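Side-chain contacts in 4-hydroxybutyrate coenzyme A transferase (Shewanella oneidensis, PDB 2OAS), which probably transfers coenzyme A between acyl-CoA and a carboxylate such as acetate or 4-hydroxybutyrate, as a member of the acetyl-CoA hydrolase/transferase family: residues His54-Glu59 against Pro179-Ala184; Ser98-Leu103 against Val133-Ala138; Asp205-Gly210 against Ala217-Leu222; Gly263-Leu266 against Lys270-Asp273. One frame throughout, in Å; residues are numbered along the deposited sequence.

Interaction 1 (His54-Glu59 against Pro179-Ala184)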
loop_
_atom_site.group_PDB
_atom_site.type_symbol
_atom_site.label_atom_id
_atom_site.label_comp_id
_atom_site.label_asym_id
_atom_site.label_seq_id
_atom_site.Cartn_x
_atom_site.Cartn_y
_atom_site.Cartn_z
ATOM N N HIS A 54 -8.306 -9.800 -16.267
ATOM C CA HIS A 54 -8.036 -9.467 -17.652
ATOM C C HIS A 54 -8.415 -10.699 -18.487
ATOM O O HIS A 54 -7.977 -11.817 -18.200
ATOM C CB HIS A 54 -6.547 -9.113 -17.819
ATOM C CG HIS A 54 -6.197 -8.591 -19.178
ATOM N ND1 HIS A 54 -6.194 -9.388 -20.304
ATOM C CD2 HIS A 54 -5.888 -7.342 -19.601
ATOM C CE1 HIS A 54 -5.904 -8.653 -21.362
ATOM N NE2 HIS A 54 -5.715 -7.407 -20.963
ATOM N N THR A 55 -9.244 -10.508 -19.507
ATOM C CA THR A 55 -9.659 -11.631 -20.339
ATOM C C THR A 55 -9.148 -11.494 -21.770
ATOM O O THR A 55 -8.824 -10.396 -22.219
ATOM C CB THR A 55 -11.190 -11.767 -20.355
ATOM O OG1 THR A 55 -11.541 -12.931 -21.105
ATOM C CG2 THR A 55 -11.835 -10.543 -21.018
ATOM N N GLU A 56 -9.073 -12.609 -22.488
ATOM C CA GLU A 56 -8.588 -12.585 -23.866
ATOM C C GLU A 56 -9.533 -13.322 -24.805
ATOM O O GLU A 56 -9.935 -14.444 -24.519
ATOM C CB GLU A 56 -7.210 -13.235 -23.937
ATOM C CG GLU A 56 -6.136 -12.568 -23.079
ATOM C CD GLU A 56 -5.250 -11.614 -23.867
ATOM O OE1 GLU A 56 -4.436 -10.897 -23.237
ATOM O OE2 GLU A 56 -5.360 -11.587 -25.112
ATOM N N GLY A 57 -9.882 -12.691 -25.924
ATOM C CA GLY A 57 -10.764 -13.323 -26.889
ATOM C C GLY A 57 -12.193 -13.575 -26.434
ATOM O O GLY A 57 -12.846 -14.487 -26.931
ATOM N N ALA A 58 -12.689 -12.774 -25.499
ATOM C CA ALA A 58 -14.056 -12.945 -25.014
ATOM C C ALA A 58 -14.945 -11.771 -25.425
ATOM O O ALA A 58 -15.913 -11.448 -24.731
ATOM C CB ALA A 58 -14.057 -13.096 -23.496
ATOM N N GLU A 59 -14.621 -11.141 -26.554
ATOM C CA GLU A 59 -15.419 -10.004 -27.008
ATOM C C GLU A 59 -16.822 -10.375 -27.447
ATOM O O GLU A 59 -17.650 -9.491 -27.676
ATOM C CB GLU A 59 -14.723 -9.232 -28.132
ATOM C CG GLU A 59 -14.036 -10.068 -29.176
ATOM C CD GLU A 59 -12.704 -10.602 -28.686
ATOM O OE1 GLU A 59 -11.884 -9.789 -28.211
ATOM O OE2 GLU A 59 -12.477 -11.828 -28.777
ATOM N N PRO A 179 -4.412 -17.858 -26.995
ATOM C CA PRO A 179 -4.018 -16.529 -27.463
ATOM C C PRO A 179 -2.512 -16.305 -27.319
ATOM O O PRO A 179 -1.993 -16.245 -26.217
ATOM C CB PRO A 179 -4.846 -15.598 -26.577
ATOM C CG PRO A 179 -5.036 -16.400 -25.326
ATOM C CD PRO A 179 -5.337 -17.766 -25.857
ATOM N N ILE A 180 -1.816 -16.193 -28.440
ATOM C CA ILE A 180 -0.376 -15.988 -28.414
ATOM C C ILE A 180 -0.021 -14.590 -27.919
ATOM O O ILE A 180 1.057 -14.374 -27.362
ATOM C CB ILE A 180 0.251 -16.186 -29.808
ATOM C CG1 ILE A 180 -0.409 -15.232 -30.801
ATOM C CG2 ILE A 180 0.093 -17.634 -30.252
ATOM C CD1 ILE A 180 0.218 -15.255 -32.170
ATOM N N HIS A 181 -0.927 -13.641 -28.114
ATOM C CA HIS A 181 -0.678 -12.278 -27.669
ATOM C C HIS A 181 0.710 -11.793 -28.094
ATOM O O HIS A 181 1.710 -12.048 -27.412
ATOM C CB HIS A 181 -0.788 -12.193 -26.144
ATOM C CG HIS A 181 -0.560 -10.818 -25.598
ATOM N ND1 HIS A 181 -1.538 -9.845 -25.595
ATOM C CD2 HIS A 181 0.545 -10.243 -25.067
ATOM C CE1 HIS A 181 -1.044 -8.731 -25.085
ATOM N NE2 HIS A 181 0.218 -8.945 -24.758
ATOM N N SER A 182 0.760 -11.098 -29.227
ATOM C CA SER A 182 2.010 -10.545 -29.737
ATOM C C SER A 182 1.762 -9.092 -30.143
ATOM O O SER A 182 2.380 -8.586 -31.084
ATOM C CB SER A 182 2.514 -11.351 -30.942
ATOM O OG SER A 182 3.838 -10.968 -31.281
ATOM N N PHE A 183 0.856 -8.433 -29.417
ATOM C CA PHE A 183 0.488 -7.038 -29.673
ATOM C C PHE A 183 1.644 -6.053 -29.447
ATOM O O PHE A 183 1.615 -4.916 -29.929
ATOM C CB PHE A 183 -0.709 -6.638 -28.795
ATOM C CG PHE A 183 -1.934 -7.502 -28.994
ATOM C CD1 PHE A 183 -2.026 -8.757 -28.396
ATOM C CD2 PHE A 183 -2.990 -7.063 -29.790
ATOM C CE1 PHE A 183 -3.155 -9.563 -28.583
ATOM C CE2 PHE A 183 -4.122 -7.859 -29.984
ATOM C CZ PHE A 183 -4.202 -9.112 -29.380
ATOM N N ALA A 184 2.660 -6.495 -28.713
ATOM C CA ALA A 184 3.822 -5.661 -28.433
ATOM C C ALA A 184 4.522 -5.300 -29.743
ATOM O O ALA A 184 4.208 -5.855 -30.800
ATOM C CB ALA A 184 4.785 -6.406 -27.507
#

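Interaction 2 (Ser98-Leu103 against Val133-Ala138)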
loop_
_atom_site.group_PDB
_atom_site.type_symbol
_atom_site.label_atom_id
_atom_site.label_comp_id
_atom_site.label_asym_id
_atom_site.label_seq_id
_atom_site.Cartn_x
_atom_site.Cartn_y
_atom_site.Cartn_z
ATOM N N SER A 98 -3.747 -10.207 -5.119
ATOM C CA SER A 98 -3.527 -11.187 -4.058
ATOM C C SER A 98 -4.707 -11.278 -3.091
ATOM O O SER A 98 -4.825 -12.249 -2.349
ATOM C CB SER A 98 -2.259 -10.849 -3.287
ATOM O OG SER A 98 -2.308 -9.515 -2.810
ATOM N N GLU A 99 -5.576 -10.273 -3.095
ATOM C CA GLU A 99 -6.731 -10.270 -2.195
ATOM C C GLU A 99 -7.930 -10.997 -2.799
ATOM O O GLU A 99 -8.882 -11.320 -2.095
ATOM C CB GLU A 99 -7.175 -8.841 -1.860
ATOM C CG GLU A 99 -6.155 -7.944 -1.180
ATOM C CD GLU A 99 -5.811 -8.378 0.231
ATOM O OE1 GLU A 99 -6.738 -8.601 1.038
ATOM O OE2 GLU A 99 -4.601 -8.479 0.538
ATOM N N VAL A 100 -7.889 -11.264 -4.098
ATOM C CA VAL A 100 -9.010 -11.923 -4.741
ATOM C C VAL A 100 -9.273 -13.322 -4.188
ATOM O O VAL A 100 -10.411 -13.671 -3.917
ATOM C CB VAL A 100 -8.803 -11.993 -6.254
ATOM C CG1 VAL A 100 -10.032 -12.573 -6.925
ATOM C CG2 VAL A 100 -8.509 -10.591 -6.791
ATOM N N PRO A 101 -8.228 -14.145 -4.015
ATOM C CA PRO A 101 -8.409 -15.505 -3.486
ATOM C C PRO A 101 -9.068 -15.480 -2.115
ATOM O O PRO A 101 -9.907 -16.329 -1.796
ATOM C CB PRO A 101 -6.987 -16.040 -3.408
ATOM C CG PRO A 101 -6.328 -15.373 -4.554
ATOM C CD PRO A 101 -6.828 -13.936 -4.407
ATOM N N LYS A 102 -8.690 -14.490 -1.315
ATOM C CA LYS A 102 -9.240 -14.338 0.028
ATOM C C LYS A 102 -10.726 -13.951 0.005
ATOM O O LYS A 102 -11.504 -14.394 0.857
ATOM C CB LYS A 102 -8.451 -13.281 0.816
ATOM C CG LYS A 102 -9.112 -12.883 2.135
ATOM C CD LYS A 102 -9.049 -11.353 2.374
ATOM C CE LYS A 102 -9.974 -10.936 3.547
ATOM N NZ LYS A 102 -9.891 -9.488 3.958
ATOM N N LEU A 103 -11.110 -13.108 -0.956
ATOM C CA LEU A 103 -12.499 -12.669 -1.098
ATOM C C LEU A 103 -13.369 -13.888 -1.381
ATOM O O LEU A 103 -14.523 -13.971 -0.950
ATOM C CB LEU A 103 -12.628 -11.674 -2.256
ATOM C CG LEU A 103 -13.932 -10.873 -2.355
ATOM C CD1 LEU A 103 -13.942 -9.823 -1.261
ATOM C CD2 LEU A 103 -14.039 -10.190 -3.701
ATOM N N VAL A 133 -3.016 -19.701 -13.254
ATOM C CA VAL A 133 -3.430 -20.214 -11.966
ATOM C C VAL A 133 -4.131 -19.060 -11.277
ATOM O O VAL A 133 -5.268 -19.191 -10.829
ATOM C CB VAL A 133 -2.249 -20.677 -11.121
ATOM C CG1 VAL A 133 -2.734 -21.107 -9.747
ATOM C CG2 VAL A 133 -1.550 -21.837 -11.815
ATOM N N GLU A 134 -3.455 -17.924 -11.205
ATOM C CA GLU A 134 -4.026 -16.724 -10.589
ATOM C C GLU A 134 -4.997 -17.010 -9.437
ATOM O O GLU A 134 -4.626 -17.646 -8.447
ATOM C CB GLU A 134 -4.709 -15.833 -11.654
ATOM C CG GLU A 134 -5.165 -16.532 -12.958
ATOM C CD GLU A 134 -6.675 -16.519 -13.141
ATOM O OE1 GLU A 134 -7.169 -16.837 -14.248
ATOM O OE2 GLU A 134 -7.373 -16.191 -12.170
ATOM N N ALA A 135 -6.230 -16.549 -9.557
ATOM C CA ALA A 135 -7.225 -16.737 -8.516
ATOM C C ALA A 135 -8.287 -17.752 -8.878
ATOM O O ALA A 135 -9.242 -17.962 -8.120
ATOM C CB ALA A 135 -7.888 -15.418 -8.203
ATOM N N THR A 136 -8.128 -18.394 -10.028
ATOM C CA THR A 136 -9.101 -19.387 -10.478
ATOM C C THR A 136 -9.077 -20.611 -9.550
ATOM O O THR A 136 -10.119 -21.199 -9.247
ATOM C CB THR A 136 -8.849 -19.753 -11.984
ATOM O OG1 THR A 136 -9.655 -20.875 -12.356
ATOM C CG2 THR A 136 -7.390 -20.058 -12.230
ATOM N N LEU A 137 -7.891 -20.960 -9.062
ATOM C CA LEU A 137 -7.733 -22.097 -8.159
ATOM C C LEU A 137 -8.610 -21.879 -6.925
ATOM O O LEU A 137 -9.304 -22.793 -6.462
ATOM C CB LEU A 137 -6.257 -22.221 -7.776
ATOM C CG LEU A 137 -5.784 -23.448 -6.998
ATOM C CD1 LEU A 137 -6.144 -23.291 -5.553
ATOM C CD2 LEU A 137 -6.396 -24.709 -7.590
ATOM N N ALA A 138 -8.597 -20.648 -6.414
ATOM C CA ALA A 138 -9.396 -20.275 -5.248
ATOM C C ALA A 138 -10.883 -20.271 -5.608
ATOM O O ALA A 138 -11.744 -20.640 -4.794
ATOM C CB ALA A 138 -8.966 -18.897 -4.751
#

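Interaction 3 (Asp205-Gly210 against Ala217-Leu222)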
loop_
_atom_site.group_PDB
_atom_site.type_symbol
_atom_site.label_atom_id
_atom_site.label_comp_id
_atom_site.label_asym_id
_atom_site.label_seq_id
_atom_site.Cartn_x
_atom_site.Cartn_y
_atom_site.Cartn_z
ATOM N N ASP A 205 20.017 -10.314 -9.327
ATOM C CA ASP A 205 18.739 -9.687 -9.026
ATOM C C ASP A 205 17.577 -10.617 -9.305
ATOM O O ASP A 205 17.613 -11.399 -10.251
ATOM C CB ASP A 205 18.559 -8.418 -9.843
ATOM C CG ASP A 205 19.224 -7.218 -9.211
ATOM O OD1 ASP A 205 19.991 -7.373 -8.232
ATOM O OD2 ASP A 205 18.982 -6.102 -9.707
ATOM N N CYS A 206 16.546 -10.519 -8.469
ATOM C CA CYS A 206 15.347 -11.347 -8.614
ATOM C C CYS A 206 14.258 -10.543 -9.335
ATOM O O CYS A 206 13.496 -9.805 -8.704
ATOM C CB CYS A 206 14.856 -11.776 -7.249
ATOM S SG CYS A 206 13.514 -12.918 -7.353
ATOM N N LEU A 207 14.180 -10.714 -10.649
ATOM C CA LEU A 207 13.246 -9.976 -11.494
ATOM C C LEU A 207 11.752 -10.193 -11.363
ATOM O O LEU A 207 11.264 -11.278 -11.014
ATOM C CB LEU A 207 13.597 -10.187 -12.968
ATOM C CG LEU A 207 15.022 -9.931 -13.463
ATOM C CD1 LEU A 207 15.130 -10.353 -14.923
ATOM C CD2 LEU A 207 15.373 -8.479 -13.272
ATOM N N GLN A 208 11.035 -9.122 -11.682
ATOM C CA GLN A 208 9.588 -9.097 -11.702
ATOM C C GLN A 208 9.196 -8.042 -12.729
ATOM O O GLN A 208 9.544 -6.861 -12.582
ATOM C CB GLN A 208 9.028 -8.756 -10.329
ATOM C CG GLN A 208 7.505 -8.747 -10.270
ATOM C CD GLN A 208 6.899 -7.470 -10.876
ATOM O OE1 GLN A 208 7.105 -6.362 -10.365
ATOM N NE2 GLN A 208 6.158 -7.625 -11.976
HETATM N N MSE A 209 8.480 -8.480 -13.767
HETATM C CA MSE A 209 8.048 -7.604 -14.852
HETATM C C MSE A 209 6.739 -7.971 -15.511
HETATM O O MSE A 209 6.163 -9.018 -15.244
HETATM C CB MSE A 209 9.078 -7.600 -15.961
HETATM C CG MSE A 209 10.347 -6.891 -15.651
HETATM SE SE MSE A 209 11.445 -7.100 -17.195
HETATM C CE MSE A 209 12.760 -8.293 -16.395
ATOM N N GLY A 210 6.306 -7.090 -16.413
ATOM C CA GLY A 210 5.086 -7.299 -17.165
ATOM C C GLY A 210 5.384 -7.517 -18.647
ATOM O O GLY A 210 6.542 -7.704 -19.026
ATOM N N ALA A 217 12.512 -4.580 -24.206
ATOM C CA ALA A 217 13.698 -3.766 -24.416
ATOM C C ALA A 217 14.615 -3.917 -23.215
ATOM O O ALA A 217 15.835 -3.963 -23.361
ATOM C CB ALA A 217 13.304 -2.305 -24.603
ATOM N N VAL A 218 14.027 -3.996 -22.025
ATOM C CA VAL A 218 14.806 -4.152 -20.806
ATOM C C VAL A 218 15.504 -5.501 -20.793
ATOM O O VAL A 218 16.694 -5.600 -20.485
ATOM C CB VAL A 218 13.914 -4.061 -19.555
ATOM C CG1 VAL A 218 14.757 -4.290 -18.306
ATOM C CG2 VAL A 218 13.225 -2.697 -19.499
ATOM N N LEU A 219 14.752 -6.543 -21.126
ATOM C CA LEU A 219 15.285 -7.898 -21.154
ATOM C C LEU A 219 16.389 -8.039 -22.180
ATOM O O LEU A 219 17.357 -8.764 -21.967
ATOM C CB LEU A 219 14.163 -8.887 -21.443
ATOM C CG LEU A 219 13.166 -8.983 -20.288
ATOM C CD1 LEU A 219 11.917 -9.694 -20.744
ATOM C CD2 LEU A 219 13.812 -9.718 -19.126
ATOM N N SER A 220 16.257 -7.338 -23.294
ATOM C CA SER A 220 17.277 -7.404 -24.322
ATOM C C SER A 220 18.589 -6.772 -23.860
ATOM O O SER A 220 19.642 -7.052 -24.424
ATOM C CB SER A 220 16.780 -6.725 -25.596
ATOM O OG SER A 220 16.301 -5.420 -25.334
ATOM N N CYS A 221 18.533 -5.932 -22.828
ATOM C CA CYS A 221 19.737 -5.290 -22.311
ATOM C C CYS A 221 20.313 -6.023 -21.107
ATOM O O CYS A 221 21.263 -5.544 -20.488
ATOM C CB CYS A 221 19.454 -3.841 -21.929
ATOM S SG CYS A 221 18.717 -2.822 -23.266
ATOM N N LEU A 222 19.743 -7.178 -20.775
ATOM C CA LEU A 222 20.217 -7.956 -19.636
ATOM C C LEU A 222 20.998 -9.181 -20.066
ATOM O O LEU A 222 21.415 -9.984 -19.227
ATOM C CB LEU A 222 19.036 -8.402 -18.770
ATOM C CG LEU A 222 18.631 -7.574 -17.550
ATOM C CD1 LEU A 222 18.485 -6.119 -17.932
ATOM C CD2 LEU A 222 17.318 -8.097 -16.981
#

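Interaction 4 (Gly263-Leu266 against Lys270-Asp273)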
loop_
_atom_site.group_PDB
_atom_site.type_symbol
_atom_site.label_atom_id
_atom_site.label_comp_id
_atom_site.label_asym_id
_atom_site.label_seq_id
_atom_site.Cartn_x
_atom_site.Cartn_y
_atom_site.Cartn_z
ATOM N N GLY A 263 2.333 -16.280 -11.528
ATOM C CA GLY A 263 0.930 -16.574 -11.346
ATOM C C GLY A 263 0.348 -17.035 -12.667
ATOM O O GLY A 263 -0.637 -17.772 -12.694
ATOM N N PHE A 264 0.952 -16.579 -13.760
ATOM C CA PHE A 264 0.527 -16.947 -15.111
ATOM C C PHE A 264 1.546 -16.593 -16.198
ATOM O O PHE A 264 2.572 -15.970 -15.930
ATOM C CB PHE A 264 -0.835 -16.332 -15.443
ATOM C CG PHE A 264 -0.982 -14.914 -15.009
ATOM C CD1 PHE A 264 -1.364 -14.612 -13.714
ATOM C CD2 PHE A 264 -0.711 -13.884 -15.897
ATOM C CE1 PHE A 264 -1.478 -13.292 -13.292
ATOM C CE2 PHE A 264 -0.818 -12.548 -15.494
ATOM C CZ PHE A 264 -1.201 -12.247 -14.185
ATOM N N ALA A 265 1.261 -17.025 -17.418
ATOM C CA ALA A 265 2.140 -16.780 -18.559
ATOM C C ALA A 265 1.340 -16.376 -19.803
ATOM O O ALA A 265 0.163 -16.717 -19.945
ATOM C CB ALA A 265 2.953 -18.037 -18.858
ATOM N N LEU A 266 2.000 -15.680 -20.716
ATOM C CA LEU A 266 1.348 -15.215 -21.938
ATOM C C LEU A 266 2.413 -14.943 -22.999
ATOM O O LEU A 266 3.350 -14.184 -22.755
ATOM C CB LEU A 266 0.579 -13.927 -21.650
ATOM C CG LEU A 266 -0.490 -13.597 -22.677
ATOM C CD1 LEU A 266 -1.671 -14.505 -22.393
ATOM C CD2 LEU A 266 -0.915 -12.137 -22.599
ATOM N N LYS A 270 6.110 -21.174 -28.381
ATOM C CA LYS A 270 7.407 -21.631 -27.877
ATOM C C LYS A 270 7.402 -21.520 -26.352
ATOM O O LYS A 270 7.941 -22.370 -25.647
ATOM C CB LYS A 270 8.532 -20.752 -28.432
ATOM C CG LYS A 270 9.529 -21.468 -29.331
ATOM C CD LYS A 270 10.981 -21.170 -28.890
ATOM C CE LYS A 270 11.299 -19.669 -28.939
ATOM N NZ LYS A 270 12.582 -19.340 -28.227
ATOM N N LEU A 271 6.796 -20.457 -25.849
ATOM C CA LEU A 271 6.729 -20.252 -24.413
ATOM C C LEU A 271 5.863 -21.326 -23.785
ATOM O O LEU A 271 6.270 -21.976 -22.822
ATOM C CB LEU A 271 6.137 -18.877 -24.084
ATOM C CG LEU A 271 6.171 -18.445 -22.615
ATOM C CD1 LEU A 271 7.618 -18.297 -22.173
ATOM C CD2 LEU A 271 5.441 -17.113 -22.428
ATOM N N TYR A 272 4.672 -21.527 -24.339
ATOM C CA TYR A 272 3.755 -22.518 -23.785
ATOM C C TYR A 272 4.381 -23.901 -23.858
ATOM O O TYR A 272 4.026 -24.823 -23.114
ATOM C CB TYR A 272 2.428 -22.505 -24.548
ATOM C CG TYR A 272 1.747 -21.154 -24.580
ATOM C CD1 TYR A 272 1.846 -20.276 -23.502
ATOM C CD2 TYR A 272 0.982 -20.763 -25.678
ATOM C CE1 TYR A 272 1.198 -19.037 -23.520
ATOM C CE2 TYR A 272 0.329 -19.532 -25.706
ATOM C CZ TYR A 272 0.443 -18.668 -24.623
ATOM O OH TYR A 272 -0.168 -17.436 -24.625
ATOM N N ASP A 273 5.333 -24.035 -24.758
ATOM C CA ASP A 273 6.008 -25.291 -24.964
ATOM C C ASP A 273 7.065 -25.495 -23.904
ATOM O O ASP A 273 7.358 -26.617 -23.486
ATOM C CB ASP A 273 6.670 -25.260 -26.316
ATOM C CG ASP A 273 6.655 -26.574 -26.968
ATOM O OD1 ASP A 273 7.169 -27.540 -26.353
ATOM O OD2 ASP A 273 6.115 -26.639 -28.088
#

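Interaction 1 (His54-Glu59 against Pro179-Ala184)
Glu56 lays the base of its side chain against the Pro179 ring and turns its carboxylate toward His181. Its CB lies 4.1 Å from Pro179 CG, an apolar touch between a methylene and the ring carbon farthest from the backbone. The chain then bends. CG stands beside the backbone N of Glu56, anti to the carbonyl carbon, and the turn at chi2 swings the carboxylate off the proline and across to the imidazole. There OE1 of Glu56 is 3.9 Å from ND1 of His181, and no hydrogen bond is made between them. The carboxylate and ring planes stand 86° apart, and the two side chains cross at about a right angle. In His181, chi1 of -179° carries the ring to the glutamate, with CG anti to the backbone N, and chi2 near 81° turns ND1 to it. The imidazole also packs on Ile211. The backbone N of Glu56 is hydrogen-bonded to Thr30 OG1, as is the hydroxyl of Thr55, so the base of Glu56 is tied to a neighbouring loop. The contact is small, and its three touching residues all remain partly open to solvent. It joins two loops. One follows strand 48-52 of the parallel sheet and leads to strand 70-74; the other runs from strand 170-173 to helix 188-200. With His181 about 8 Å from the bound coenzyme A, this is a surface contact between two loops, near the coenzyme site of an alpha/beta CoA-transferase.

Interaction 2 (Ser98-Leu103 against Val133-Ala138)
Pro101 carries this contact, in which the start of helix 100-105 packs on the start of helix 136-142 and the residue before it, within the N-terminal alpha/beta domain. Its CB sits 3.7 Å from Ala138 CB. The CA of Pro101 is just as near to that methyl, so Ala138 rests on the root of the proline and the backbones come close, with the two CA atoms 5.2 Å apart. Further round the ring, Pro101 CG meets Ala135 CB at 4.0 Å. The ring thus spans both alanines, one from just before helix 136-142 and one from its first turn. Ala135 has a second partner in Val100. The methyl CG1 of Val100 is anti to its backbone N (chi1 -175°) and approaches Ala135 CB to 3.8 Å. One methyl therefore touches both the valine branch and the proline ring. All four residues are buried, and the contact is wholly apolar. Ile286 of helix 286-289 also packs on Pro101 and Ala135. The other side of helix 100-105 faces the second subunit: Glu99 forms a salt bridge with Arg337 of that subunit, and Lys102 NZ is hydrogen-bonded to Gly340 O of that subunit. Glu134 helps hold the backbone of Ala135. Its own backbone has a positive phi, and its carboxylate folds back to the backbone of Ala135. OE1 of Glu134 is hydrogen-bonded to the backbone N of Ser26. Its OE2 takes the N-H of Ala135 at 2.9 Å, on the anti side and 22° out of the carboxylate plane.

Interaction 3 (Asp205-Gly210 against Ala217-Leu222)
Met209, built as selenomethionine, runs out extended to its selenium and then turns at chi3 (-111°), which lays CE against Leu219. In Leu219, chi1 of -68° directs the branched end to Met209, and chi2 of 166° sets CD2 there. CE of Met209 and CD2 of Leu219 are 3.3 Å apart, shorter than a usual methyl contact, so the fit is tight or strained in the model. The two chains slide past each other in opposite directions, and SE of Met209 lies 4.0 Å from Leu219 CG. The contact belongs to a beta-alpha-beta unit: strand 206-208 packs against helix 213-220, which leads on to the parallel strand 229-230. Further along, Leu207 and Leu222 meet tip to tip, CD1 of Leu207 being 3.8 Å from CD2 of Leu222. Leu207 CD1 also reaches Leu219 CD2, more loosely. Replacing Leu219 with an alanine would probably open a gap beside the Met209 methyl and Leu207 CD1 and let the selenomethionine end shift. Outside the two segments, Leu219 and Leu222 pack on Leu242 of helix 237-244. Met209 rests on Ile304 of strand 301-305, and Val218 on Val197 of helix 188-200.

Interaction 4 (Gly263-Leu266 against Lys270-Asp273)
The backbone of Leu266, gripped by Leu271 and Tyr272 together, is the tight part of a contact between the short, weakly bonded strand 264-265 and the helix 269-275 that follows it. CD2 of Leu271 comes closest, touching Leu266 O at 3.6 Å, while that carbonyl is hydrogen-bonded to Ser236 OG. Tyr272 adds its ring. CG of Tyr272 is anti to its carbonyl carbon (chi1 -56°), which swings the phenol back to Leu266. The ring meets the Leu266 backbone at the edge, near the ring plane, with the tyrosine OH 3.8 Å from Leu266 CA. The side chains of Leu266 and Tyr272 lie side by side and point the same way. The hydroxyl is held by two hydrogen bonds, to Pro179 O and to the backbone N of Gly267, which should limit how the phenol can shift. The packing is looser at Ala265, whose CB is 4.4 Å from the same Leu271 CD2. Beyond, the helix turns its outer face to solvent. Lys270 is exposed there and makes a long, weak ion pair with Glu244. The buried face is instead backed by helix 237-244, where Leu271 packs on Leu240. The strand end of the contact leads to the ligand, for Phe264 touches the bound coenzyme A. At the other end, the Leu266 CD1 methyl approaches Tyr272 OH to 4.0 Å.

In the fold
Interaction 4 joins interactions 1 and 2. It touches interaction 1 through the Pro179 O to Tyr272 OH pair, 2.7 Å apart, and through Leu266 CD2, which packs 3.3 Å from His181 CG. It meets interaction 2 where the backbone N of Val133 is 3.1 Å from Gly263 O. Interaction 3 touches none of the others; its nearest atoms are about 8 Å from both interaction 1 and interaction 4. It lies across the chain's centre from interaction 2. All four have side chains about 8 to 10 Å from the bound coenzyme A. Val100, Met209 and Ala265 have side chains about 10, 8 and 10 Å from that of Glu233, the residue that binds CoA covalently.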